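Local coordinates for protein CptN Toxin (Eubacterium rectale DSM 17629, PDB 4RMO) that is the toxin of a type III toxin-antitoxin system linked to bacteriophage resistance, binds its pseudoknotted antitoxin RNA, and is probably an endoribonuclease, at residues R69-V77 against S85-F93. Residues are numbered along the deposited sequence; the frame is centred on the assembly and turned at random.
With nucleotides of chain B.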
ATOM      1  N   ARG A  69      -5.329 -20.505  -7.009  1.00 69.81           N
ATOM      2  CA  ARG A  69      -5.139 -20.093  -5.590  1.00 61.95           C
ATOM      3  C   ARG A  69      -3.720 -19.685  -5.271  1.00 52.64           C
ATOM      4  O   ARG A  69      -2.791 -20.151  -5.913  1.00 51.26           O
ATOM      5  CB  ARG A  69      -5.621 -21.203  -4.671  1.00 61.94           C
ATOM      6  CG  ARG A  69      -7.100 -21.289  -4.922  1.00 72.10           C
ATOM      7  CD  ARG A  69      -7.891 -22.125  -4.010  1.00 75.77           C
ATOM      8  NE  ARG A  69      -7.865 -21.496  -2.710  1.00 80.98           N
ATOM      9  CZ  ARG A  69      -8.494 -22.009  -1.671  1.00 79.27           C
ATOM     10  NH1 ARG A  69      -9.191 -23.142  -1.813  1.00 78.74           N
ATOM     11  NH2 ARG A  69      -8.388 -21.410  -0.495  1.00 65.65           N
ATOM     12  N   ASN A  70      -3.575 -18.852  -4.258  1.00 47.88           N
ATOM     13  CA  ASN A  70      -2.265 -18.581  -3.655  1.00 47.08           C
ATOM     14  C   ASN A  70      -1.700 -19.792  -2.926  1.00 46.05           C
ATOM     15  O   ASN A  70      -2.453 -20.556  -2.296  1.00 48.32           O
ATOM     16  CB  ASN A  70      -2.360 -17.440  -2.634  1.00 46.68           C
ATOM     17  CG  ASN A  70      -2.294 -16.085  -3.287  1.00 54.09           C
ATOM     18  OD1 ASN A  70      -1.838 -15.944  -4.426  1.00 57.83           O
ATOM     19  ND2 ASN A  70      -2.757 -15.076  -2.575  1.00 58.31           N
ATOM     20  N   CYS A  71      -0.370 -19.959  -2.973  1.00 39.79           N
ATOM     21  CA  CYS A  71       0.317 -20.952  -2.126  1.00 35.47           C
ATOM     22  C   CYS A  71       0.859 -20.228  -0.907  1.00 37.03           C
ATOM     23  O   CYS A  71       1.717 -19.367  -1.053  1.00 33.56           O
ATOM     24  CB  CYS A  71       1.460 -21.603  -2.877  1.00 37.85           C
ATOM     25  SG  CYS A  71       2.237 -22.953  -1.953  1.00 33.33           S
ATOM     26  N   ASP A  72       0.360 -20.557   0.282  1.00 33.13           N
ATOM     27  CA  ASP A  72       0.894 -19.956   1.513  1.00 31.76           C
ATOM     28  C   ASP A  72       1.994 -20.794   2.164  1.00 30.79           C
ATOM     29  O   ASP A  72       2.721 -20.291   2.963  1.00 26.00           O
ATOM     30  CB  ASP A  72      -0.218 -19.768   2.530  1.00 33.26           C
ATOM     31  CG  ASP A  72      -1.456 -19.081   1.922  1.00 38.06           C
ATOM     32  OD1 ASP A  72      -1.423 -17.856   1.724  1.00 40.95           O
ATOM     33  OD2 ASP A  72      -2.450 -19.801   1.616  1.00 34.45           O
ATOM     34  N   ILE A  73       2.036 -22.090   1.871  1.00 27.77           N
ATOM     35  CA  ILE A  73       2.911 -23.001   2.577  1.00 30.91           C
ATOM     36  C   ILE A  73       4.365 -22.966   2.037  1.00 30.73           C
ATOM     37  O   ILE A  73       5.296 -23.369   2.733  1.00 29.35           O
ATOM     38  CB  ILE A  73       2.388 -24.461   2.548  1.00 28.54           C
ATOM     39  CG1 ILE A  73       2.066 -24.936   1.152  1.00 28.91           C
ATOM     40  CG2 ILE A  73       1.154 -24.566   3.404  1.00 29.24           C
ATOM     41  CD1 ILE A  73       1.856 -26.432   1.065  1.00 30.19           C
ATOM     42  N   ILE A  74       4.526 -22.458   0.824  1.00 28.87           N
ATOM     43  CA  ILE A  74       5.809 -22.247   0.198  1.00 28.16           C
ATOM     44  C   ILE A  74       5.798 -20.949  -0.557  1.00 31.42           C
ATOM     45  O   ILE A  74       4.835 -20.627  -1.286  1.00 32.53           O
ATOM     46  CB  ILE A  74       6.082 -23.364  -0.764  1.00 27.54           C
ATOM     47  CG1 ILE A  74       6.445 -24.608   0.026  1.00 30.95           C
ATOM     48  CG2 ILE A  74       7.250 -23.030  -1.666  1.00 27.69           C
ATOM     49  CD1 ILE A  74       5.950 -25.812  -0.681  1.00 39.21           C
ATOM     50  N   HIS A  75       6.853 -20.177  -0.381  1.00 30.44           N
ATOM     51  CA  HIS A  75       7.021 -18.925  -1.119  1.00 30.41           C
ATOM     52  C   HIS A  75       8.461 -18.872  -1.634  1.00 29.64           C
ATOM     53  O   HIS A  75       9.427 -19.105  -0.886  1.00 25.25           O
ATOM     54  CB  HIS A  75       6.732 -17.764  -0.191  1.00 31.47           C
ATOM     55  CG  HIS A  75       6.749 -16.434  -0.868  1.00 36.02           C
ATOM     56  ND1 HIS A  75       5.726 -15.995  -1.682  1.00 42.55           N
ATOM     57  CD2 HIS A  75       7.653 -15.438  -0.844  1.00 38.75           C
ATOM     58  CE1 HIS A  75       6.022 -14.801  -2.161  1.00 41.90           C
ATOM     59  NE2 HIS A  75       7.192 -14.443  -1.669  1.00 42.53           N
ATOM     60  N   ILE A  76       8.592 -18.593  -2.912  1.00 28.28           N
ATOM     61  CA  ILE A  76       9.873 -18.591  -3.597  1.00 31.73           C
ATOM     62  C   ILE A  76      10.177 -17.172  -4.004  1.00 30.82           C
ATOM     63  O   ILE A  76       9.359 -16.499  -4.635  1.00 30.30           O
ATOM     64  CB  ILE A  76       9.838 -19.498  -4.830  1.00 34.43           C
ATOM     65  CG1 ILE A  76       9.740 -20.949  -4.374  1.00 31.58           C
ATOM     66  CG2 ILE A  76      11.095 -19.329  -5.657  1.00 37.00           C
ATOM     67  CD1 ILE A  76       9.447 -21.916  -5.478  1.00 30.66           C
ATOM     68  N   VAL A  77      11.326 -16.688  -3.597  1.00 29.20           N
ATOM     69  CA  VAL A  77      11.739 -15.364  -3.956  1.00 29.57           C
ATOM     70  C   VAL A  77      13.260 -15.283  -4.080  1.00 33.81           C
ATOM     71  O   VAL A  77      14.011 -16.047  -3.457  1.00 31.79           O
ATOM     72  CB  VAL A  77      11.204 -14.346  -2.928  1.00 33.67           C
ATOM     73  CG1 VAL A  77      11.879 -14.498  -1.585  1.00 34.44           C
ATOM     74  CG2 VAL A  77      11.367 -12.917  -3.430  1.00 38.68           C
ATOM     75  N   SER A  85      15.261 -18.649  -3.538  1.00 28.84           N
ATOM     76  CA  SER A  85      15.154 -19.511  -2.373  1.00 27.15           C
ATOM     77  C   SER A  85      13.698 -19.824  -2.074  1.00 27.74           C
ATOM     78  O   SER A  85      12.848 -18.939  -2.153  1.00 22.99           O
ATOM     79  CB  SER A  85      15.721 -18.806  -1.142  1.00 25.10           C
ATOM     80  OG  SER A  85      17.097 -18.477  -1.298  1.00 27.57           O
ATOM     81  N   ALA A  86      13.437 -21.062  -1.655  1.00 23.97           N
ATOM     82  CA  ALA A  86      12.163 -21.465  -1.183  1.00 24.34           C
ATOM     83  C   ALA A  86      12.057 -21.368   0.342  1.00 23.39           C
ATOM     84  O   ALA A  86      12.875 -21.907   1.047  1.00 27.24           O
ATOM     85  CB  ALA A  86      11.869 -22.880  -1.624  1.00 26.36           C
ATOM     86  N   PHE A  87      11.032 -20.662   0.810  1.00 24.18           N
ATOM     87  CA  PHE A  87      10.722 -20.485   2.202  1.00 24.97           C
ATOM     88  C   PHE A  87       9.709 -21.558   2.508  1.00 27.21           C
ATOM     89  O   PHE A  87       8.611 -21.519   1.956  1.00 27.05           O
ATOM     90  CB  PHE A  87      10.094 -19.136   2.444  1.00 24.78           C
ATOM     91  CG  PHE A  87      11.066 -17.982   2.432  1.00 26.34           C
ATOM     92  CD1 PHE A  87      11.694 -17.576   1.250  1.00 24.62           C
ATOM     93  CD2 PHE A  87      11.284 -17.247   3.572  1.00 25.11           C
ATOM     94  CE1 PHE A  87      12.534 -16.496   1.244  1.00 25.20           C
ATOM     95  CE2 PHE A  87      12.118 -16.162   3.577  1.00 24.84           C
ATOM     96  CZ  PHE A  87      12.764 -15.800   2.416  1.00 25.50           C
ATOM     97  N   LEU A  88      10.088 -22.545   3.315  1.00 26.51           N
ATOM     98  CA  LEU A  88       9.195 -23.654   3.600  1.00 25.81           C
ATOM     99  C   LEU A  88       8.374 -23.268   4.829  1.00 27.86           C
ATOM    100  O   LEU A  88       8.604 -23.721   5.946  1.00 26.12           O
ATOM    101  CB  LEU A  88       9.917 -24.959   3.794  1.00 29.19           C
ATOM    102  CG  LEU A  88      10.925 -25.420   2.730  1.00 34.20           C
ATOM    103  CD1 LEU A  88      11.241 -26.918   2.842  1.00 33.86           C
ATOM    104  CD2 LEU A  88      10.556 -25.049   1.340  1.00 32.06           C
ATOM    105  N   ILE A  89       7.392 -22.414   4.583  1.00 27.97           N
ATOM    106  CA  ILE A  89       6.596 -21.845   5.641  1.00 27.35           C
ATOM    107  C   ILE A  89       5.829 -22.985   6.335  1.00 28.36           C
ATOM    108  O   ILE A  89       5.601 -22.943   7.545  1.00 26.82           O
ATOM    109  CB  ILE A  89       5.633 -20.785   5.063  1.00 27.11           C
ATOM    110  CG1 ILE A  89       6.454 -19.749   4.275  1.00 27.94           C
ATOM    111  CG2 ILE A  89       4.846 -20.127   6.168  1.00 24.92           C
ATOM    112  CD1 ILE A  89       5.664 -18.564   3.740  1.00 27.30           C
ATOM    113  N   GLN A  90       5.419 -23.977   5.544  1.00 24.03           N
ATOM    114  CA  GLN A  90       4.856 -25.227   6.056  1.00 26.34           C
ATOM    115  C   GLN A  90       5.590 -25.779   7.275  1.00 27.33           C
ATOM    116  O   GLN A  90       4.972 -26.355   8.158  1.00 27.22           O
ATOM    117  CB  GLN A  90       4.872 -26.288   4.946  1.00 26.62           C
ATOM    118  CG  GLN A  90       6.251 -26.523   4.352  1.00 24.25           C
ATOM    119  CD  GLN A  90       6.244 -27.516   3.236  1.00 25.42           C
ATOM    120  OE1 GLN A  90       5.271 -27.634   2.490  1.00 27.51           O
ATOM    121  NE2 GLN A  90       7.376 -28.217   3.060  1.00 26.35           N
ATOM    122  N   ASP A  91       6.913 -25.576   7.322  1.00 28.33           N
ATOM    123  CA  ASP A  91       7.760 -26.233   8.306  1.00 26.39           C
ATOM    124  C   ASP A  91       8.309 -25.253   9.304  1.00 28.00           C
ATOM    125  O   ASP A  91       9.359 -25.475   9.923  1.00 29.45           O
ATOM    126  CB  ASP A  91       8.898 -26.946   7.604  1.00 25.55           C
ATOM    127  CG  ASP A  91       8.419 -28.111   6.795  1.00 24.96           C
ATOM    128  OD1 ASP A  91       7.527 -28.835   7.258  1.00 23.66           O
ATOM    129  OD2 ASP A  91       8.980 -28.361   5.702  1.00 26.02           O
HETATM  130  N   MSE A  92       7.611 -24.156   9.467  1.00 26.18           N
HETATM  131  CA  MSE A  92       8.062 -23.144  10.419  1.00 26.59           C
HETATM  132  C   MSE A  92       7.974 -23.660  11.829  1.00 24.26           C
HETATM  133  O   MSE A  92       7.165 -24.557  12.122  1.00 25.16           O
HETATM  134  CB  MSE A  92       7.198 -21.907  10.295  1.00 27.88           C
HETATM  135  CG  MSE A  92       5.754 -22.203  10.727  1.00 31.66           C
HETATM  136 SE   MSE A  92       4.610 -20.653  10.299  1.00 47.41          SE
HETATM  137  CE  MSE A  92       5.320 -19.334  11.551  1.00 37.26           C
ATOM    138  N   PHE A  93       8.741 -23.053  12.728  1.00 24.07           N
ATOM    139  CA  PHE A  93       8.831 -23.572  14.081  1.00 25.62           C
ATOM    140  C   PHE A  93       9.384 -22.553  15.027  1.00 24.91           C
ATOM    141  O   PHE A  93       9.970 -21.566  14.601  1.00 29.92           O
ATOM    142  CB  PHE A  93       9.764 -24.803  14.099  1.00 24.37           C
ATOM    143  CG  PHE A  93      11.183 -24.475  13.686  1.00 22.51           C
ATOM    144  CD1 PHE A  93      12.110 -24.038  14.606  1.00 22.98           C
ATOM    145  CD2 PHE A  93      11.571 -24.618  12.384  1.00 22.36           C
ATOM    146  CE1 PHE A  93      13.401 -23.774  14.241  1.00 22.95           C
ATOM    147  CE2 PHE A  93      12.861 -24.328  11.985  1.00 22.97           C
ATOM    148  CZ  PHE A  93      13.787 -23.886  12.933  1.00 24.73           C
TER
ATOM    149  P     U B   6      -5.878 -29.035   1.167  1.00 45.17           P
ATOM    150  OP1   U B   6      -7.351 -28.969   1.076  1.00 45.81           O
ATOM    151  OP2   U B   6      -5.062 -28.915  -0.064  1.00 52.20           O
ATOM    152  O5'   U B   6      -5.449 -27.948   2.250  1.00 36.77           O
ATOM    153  C5'   U B   6      -6.101 -27.913   3.534  1.00 39.51           C
ATOM    154  C4'   U B   6      -6.650 -26.529   3.797  1.00 41.71           C
ATOM    155  O4'   U B   6      -5.534 -25.580   3.811  1.00 35.82           O
ATOM    156  C3'   U B   6      -7.638 -25.974   2.765  1.00 40.44           C
ATOM    157  O3'   U B   6      -8.521 -25.072   3.430  1.00 45.71           O
ATOM    158  C2'   U B   6      -6.727 -25.153   1.863  1.00 39.38           C
ATOM    159  O2'   U B   6      -7.414 -24.197   1.089  1.00 36.96           O
ATOM    160  C1'   U B   6      -5.785 -24.537   2.898  1.00 38.56           C
ATOM    161  N1    U B   6      -4.506 -24.078   2.338  1.00 38.36           N
ATOM    162  C2    U B   6      -4.263 -22.721   2.298  1.00 38.64           C
ATOM    163  O2    U B   6      -4.989 -21.905   2.834  1.00 41.71           O
ATOM    164  N3    U B   6      -3.079 -22.363   1.706  1.00 36.73           N
ATOM    165  C4    U B   6      -2.154 -23.199   1.120  1.00 42.43           C
ATOM    166  O4    U B   6      -1.121 -22.724   0.643  1.00 43.98           O
ATOM    167  C5    U B   6      -2.495 -24.584   1.170  1.00 43.87           C
ATOM    168  C6    U B   6      -3.639 -24.964   1.752  1.00 42.50           C
ATOM    169  P     G B   3       9.832 -36.612  -1.314  1.00 32.89           P
ATOM    170  OP1   G B   3       9.485 -37.428  -2.459  1.00 36.37           O
ATOM    171  OP2   G B   3      10.216 -35.179  -1.532  1.00 31.52           O
ATOM    172  O5'   G B   3       8.683 -36.530  -0.231  1.00 30.43           O
ATOM    173  C5'   G B   3       8.129 -37.706   0.365  1.00 32.62           C
ATOM    174  C4'   G B   3       7.353 -37.325   1.610  1.00 32.07           C
ATOM    175  O4'   G B   3       8.269 -36.701   2.554  1.00 29.92           O
ATOM    176  C3'   G B   3       6.249 -36.299   1.418  1.00 31.62           C
ATOM    177  O3'   G B   3       5.003 -36.906   1.077  1.00 35.57           O
ATOM    178  C2'   G B   3       6.154 -35.683   2.803  1.00 29.39           C
ATOM    179  O2'   G B   3       5.373 -36.436   3.706  1.00 28.30           O
ATOM    180  C1'   G B   3       7.621 -35.644   3.222  1.00 29.40           C
ATOM    181  N9    G B   3       8.279 -34.391   2.856  1.00 27.61           N
ATOM    182  C8    G B   3       8.937 -34.118   1.686  1.00 27.37           C
ATOM    183  N7    G B   3       9.368 -32.889   1.614  1.00 30.42           N
ATOM    184  C5    G B   3       8.994 -32.324   2.824  1.00 24.79           C
ATOM    185  C6    G B   3       9.194 -31.021   3.322  1.00 23.02           C
ATOM    186  O6    G B   3       9.803 -30.086   2.800  1.00 22.62           O
ATOM    187  N1    G B   3       8.647 -30.867   4.593  1.00 22.31           N
ATOM    188  C2    G B   3       7.958 -31.834   5.275  1.00 23.33           C
ATOM    189  N2    G B   3       7.473 -31.485   6.474  1.00 24.72           N
ATOM    190  N3    G B   3       7.759 -33.057   4.816  1.00 25.93           N
ATOM    191  C4    G B   3       8.314 -33.235   3.599  1.00 25.58           C
ATOM    192  P     U B   4       4.408 -36.824  -0.414  1.00 35.37           P
ATOM    193  OP1   U B   4       3.720 -38.109  -0.628  1.00 36.42           O
ATOM    194  OP2   U B   4       5.470 -36.366  -1.345  1.00 32.85           O
ATOM    195  O5'   U B   4       3.385 -35.604  -0.334  1.00 34.54           O
ATOM    196  C5'   U B   4       2.283 -35.636   0.590  1.00 37.86           C
ATOM    197  C4'   U B   4       1.486 -34.359   0.470  1.00 42.08           C
ATOM    198  O4'   U B   4       2.260 -33.271   1.067  1.00 38.16           O
ATOM    199  C3'   U B   4       1.163 -33.896  -0.954  1.00 42.06           C
ATOM    200  O3'   U B   4       0.008 -33.057  -0.970  1.00 46.63           O
ATOM    201  C2'   U B   4       2.312 -32.942  -1.258  1.00 37.94           C
ATOM    202  O2'   U B   4       2.078 -31.989  -2.274  1.00 34.17           O
ATOM    203  C1'   U B   4       2.461 -32.255   0.097  1.00 38.29           C
ATOM    204  N1    U B   4       3.770 -31.659   0.331  1.00 34.98           N
ATOM    205  C2    U B   4       3.819 -30.350   0.759  1.00 31.44           C
ATOM    206  O2    U B   4       2.825 -29.685   0.961  1.00 37.55           O
ATOM    207  N3    U B   4       5.083 -29.855   0.951  1.00 32.51           N
ATOM    208  C4    U B   4       6.276 -30.523   0.750  1.00 32.83           C
ATOM    209  O4    U B   4       7.333 -29.964   1.020  1.00 37.34           O
ATOM    210  C5    U B   4       6.135 -31.876   0.311  1.00 32.46           C
ATOM    211  C6    U B   4       4.920 -32.387   0.125  1.00 33.43           C
TER
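The Phe-87 ring has the carbonyl O of His-75 at its edge, near the ring plane, 3.5 Å from CD1, while Val-77 CG1 reaches its CE1 obliquely at 3.5 Å; Tyr-33 meets the ring edge-to-face. The Gln-90 amide is the flat group turned to the RNA, chain B: OE1 accepts a hydrogen bond from N3-H of U4 of chain B (2.7 Å) and NE2 donates to O4 of the same base. NE2 also hydrogen-bonds Asp-91 OD2 from above the carboxylate plane, so three bonds fix the amide's rotation as it reads the uracil. With chi1 56° and the chain extended beyond CG, the amide is carried out to that base, while Gln-90 CB packs on Ile-73 CB at 3.9 Å. Ile-73 CD1 approaches U4 O2, and Ile-74 CD1 touches Gln-90 OE1. Asp-91 OD1 accepts from N2 and OD2 from N1 of G3 of chain B, a two-pronged grip on its Watson-Crick edge. On the other segment, Asp-72 OD2 accepts from N3-H of U6 of chain B almost straight (177°), and the backbone N-H of Asp-72 donates to O4 of the same base; Lys-128 salt-bridges OD2 as well. Gln-90 N, bonded to Ile-73 O at 2.9 Å on a lone pair, ties these two reading sites together. Beyond them His-75/Phe-87 and Val-77/Ser-85 are hydrogen-bonded antiparallel pairs, with Ile-76/Ala-86 the non-hydrogen-bonded pair between. Strand 84-87 pairs with strand 44-51 on its other side; Ile-74 and Leu-88 pack on helix 54-65, whereas His-75, Phe-87 and Ile-89 rest on helix 116-134.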